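Local coordinates for microtubule-associated protein 1A/1B, light chain 3 (Trypanosoma brucei brucei, PDB 3W1Y) that probably acts in autophagy as a ubiquitin-like protein of the ATG8 family, and is thought to become attached to a membrane phospholipid, at residues Asn68-Pro73 against Arg86-Leu91. Residues are numbered along the deposited sequence; the frame is centred on the assembly and turned at random.
Sequences NKFLLP and RQRLLL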
loop_
_atom_site.group_PDB
_atom_site.type_symbol
_atom_site.label_atom_id
_atom_site.label_comp_id
_atom_site.label_asym_id
_atom_site.label_seq_id
_atom_site.Cartn_x
_atom_site.Cartn_y
_atom_site.Cartn_z
ATOM N N ASN A 68 8.125 -0.748 15.234
ATOM C CA ASN A 68 8.904 -1.621 14.379
ATOM C C ASN A 68 10.053 -0.838 13.721
ATOM O O ASN A 68 9.859 0.272 13.218
ATOM C CB ASN A 68 8.002 -2.233 13.310
ATOM C CG ASN A 68 6.974 -3.185 13.892
ATOM O OD1 ASN A 68 7.299 -4.317 14.241
ATOM N ND2 ASN A 68 5.732 -2.741 13.981
ATOM N N LYS A 69 11.245 -1.421 13.768
ATOM C CA LYS A 69 12.425 -0.886 13.135
ATOM C C LYS A 69 12.770 -1.721 11.926
ATOM O O LYS A 69 12.563 -2.933 11.914
ATOM C CB LYS A 69 13.615 -0.970 14.068
ATOM C CG LYS A 69 13.512 -0.128 15.315
ATOM C CD LYS A 69 14.578 -0.631 16.255
ATOM C CE LYS A 69 14.766 0.305 17.382
ATOM N NZ LYS A 69 15.620 -0.328 18.416
ATOM N N PHE A 70 13.312 -1.073 10.907
ATOM C CA PHE A 70 13.733 -1.758 9.692
ATOM C C PHE A 70 15.091 -1.202 9.333
ATOM O O PHE A 70 15.419 -0.111 9.721
ATOM C CB PHE A 70 12.728 -1.501 8.540
ATOM C CG PHE A 70 11.362 -2.078 8.783
ATOM C CD1 PHE A 70 10.438 -1.418 9.580
ATOM C CD2 PHE A 70 11.002 -3.308 8.240
ATOM C CE1 PHE A 70 9.166 -1.974 9.833
ATOM C CE2 PHE A 70 9.737 -3.855 8.488
ATOM C CZ PHE A 70 8.823 -3.172 9.284
ATOM N N LEU A 71 15.864 -1.975 8.580
ATOM C CA LEU A 71 17.103 -1.521 7.988
ATOM C C LEU A 71 17.065 -1.928 6.516
ATOM O O LEU A 71 17.296 -3.082 6.167
ATOM C CB LEU A 71 18.280 -2.147 8.737
ATOM C CG LEU A 71 19.683 -1.671 8.381
ATOM C CD1 LEU A 71 19.824 -0.150 8.548
ATOM C CD2 LEU A 71 20.752 -2.432 9.229
ATOM N N LEU A 72 16.723 -0.996 5.638
ATOM C CA LEU A 72 16.427 -1.388 4.264
ATOM C C LEU A 72 17.367 -0.728 3.276
ATOM O O LEU A 72 17.892 0.365 3.553
ATOM C CB LEU A 72 14.965 -1.091 3.928
ATOM C CG LEU A 72 13.897 -1.874 4.717
ATOM C CD1 LEU A 72 12.487 -1.491 4.268
ATOM C CD2 LEU A 72 14.100 -3.426 4.599
ATOM N N PRO A 73 17.590 -1.374 2.114
ATOM C CA PRO A 73 18.496 -0.759 1.116
ATOM C C PRO A 73 18.066 0.662 0.689
ATOM O O PRO A 73 16.850 0.947 0.579
ATOM C CB PRO A 73 18.455 -1.752 -0.075
ATOM C CG PRO A 73 18.003 -3.088 0.507
ATOM C CD PRO A 73 17.030 -2.669 1.646
ATOM N N ARG A 86 3.899 -4.820 6.095
ATOM C CA ARG A 86 2.771 -5.740 5.997
ATOM C C ARG A 86 3.087 -7.162 6.532
ATOM O O ARG A 86 2.324 -7.728 7.325
ATOM C CB ARG A 86 2.345 -5.813 4.545
ATOM C CG ARG A 86 0.902 -5.969 4.377
ATOM C CD ARG A 86 0.547 -6.424 2.979
ATOM N NE ARG A 86 -0.895 -6.332 2.788
ATOM C CZ ARG A 86 -1.764 -7.231 3.239
ATOM N NH1 ARG A 86 -1.329 -8.295 3.906
ATOM N NH2 ARG A 86 -3.066 -7.074 3.019
ATOM N N GLN A 87 4.215 -7.714 6.078
ATOM C CA GLN A 87 4.744 -8.983 6.555
ATOM C C GLN A 87 5.023 -8.965 8.052
ATOM O O GLN A 87 4.735 -9.926 8.742
ATOM C CB GLN A 87 6.063 -9.320 5.848
ATOM C CG GLN A 87 6.029 -9.498 4.313
ATOM C CD GLN A 87 7.452 -9.614 3.702
ATOM O OE1 GLN A 87 8.390 -10.094 4.366
ATOM N NE2 GLN A 87 7.618 -9.145 2.442
ATOM N N ARG A 88 5.630 -7.887 8.539
ATOM C CA ARG A 88 6.017 -7.773 9.937
ATOM C C ARG A 88 4.802 -7.626 10.861
ATOM O O ARG A 88 4.816 -8.106 11.993
ATOM C CB ARG A 88 6.960 -6.575 10.118
ATOM C CG ARG A 88 7.390 -6.369 11.547
ATOM C CD ARG A 88 8.714 -7.087 11.830
ATOM N NE ARG A 88 9.751 -6.100 12.134
ATOM C CZ ARG A 88 10.825 -5.869 11.393
ATOM N NH1 ARG A 88 11.067 -6.574 10.296
ATOM N NH2 ARG A 88 11.673 -4.936 11.776
ATOM N N LEU A 89 3.763 -6.950 10.384
ATOM C CA LEU A 89 2.528 -6.770 11.149
ATOM C C LEU A 89 1.584 -7.970 10.982
ATOM O O LEU A 89 0.509 -8.019 11.594
ATOM C CB LEU A 89 1.801 -5.488 10.707
ATOM C CG LEU A 89 2.448 -4.127 10.976
ATOM C CD1 LEU A 89 1.635 -3.014 10.357
ATOM C CD2 LEU A 89 2.602 -3.906 12.464
ATOM N N LEU A 90 1.997 -8.912 10.132
ATOM C CA LEU A 90 1.193 -10.068 9.725
ATOM C C LEU A 90 -0.293 -9.733 9.480
ATOM O O LEU A 90 -1.196 -10.328 10.081
ATOM C CB LEU A 90 1.376 -11.235 10.709
ATOM C CG LEU A 90 2.835 -11.714 10.818
ATOM C CD1 LEU A 90 3.138 -12.322 12.188
ATOM C CD2 LEU A 90 3.214 -12.649 9.674
ATOM N N LEU A 91 -0.522 -8.779 8.580
ATOM C CA LEU A 91 -1.866 -8.320 8.235
ATOM C C LEU A 91 -2.636 -9.334 7.393
ATOM O O LEU A 91 -2.081 -9.939 6.470
ATOM C CB LEU A 91 -1.803 -6.996 7.474
ATOM C CG LEU A 91 -1.162 -5.760 8.098
ATOM C CD1 LEU A 91 -1.305 -4.624 7.093
ATOM C CD2 LEU A 91 -1.787 -5.391 9.441
#
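With CG of Arg-88 anti to the backbone N (chi1 179°) and its chain then bent at chi2 and chi3, the guanidinium leaves the last turn of its helix and folds over the ring of Phe-70. Phe-70 reaches it from the opposite direction, its CG anti to the carbonyl carbon (chi1 -65°), which lays the ring beneath the arginine. The pair exemplifies a stacked cation-pi contact: CZ of Arg-88 stands 4.1 Å from the centroid of the Phe-70 ring, and the two planes are only 21° from parallel. The overlap is offset. CE2 of Phe-70 lies under the guanidinium toward its rim, 3.5 Å from NH1 of Arg-88, whereas the placement of NH2 is doubtful, since the model sets it too close to the backbone O of Lys-69. Further back along the arginine, CB rests against CZ of Phe-70 at 4.0 Å.

In the ubiquitin-like fold of the ATG8 family, this contact joins edge strand 68-73 to the C-terminal end of helix 78-88, which packs against one side of the mixed sheet. That helix finishes in a Schellman motif, with Leu-90 at positive phi. Phe-70 also meets Phe-81 edge-to-face and touches Ala-84 and Leu-85, while the guanidinium lies over one face of the same ring.

Asn-68 flanks the aliphatic part of the arginine, the two side chains running past each other in opposite senses. Its OD1 lies 3.4 Å from CG of Arg-88 and near the plane of the guanidinium, to which the amide is steeply turned. The other amide branch, ND2, meets the methyl CD2 of Leu-89 at 3.7 Å, and both residues also touch Tyr-130 on strand 126-133. Lys-69 points its CB away from the helix, and its NZ forms a salt bridge with Glu-22.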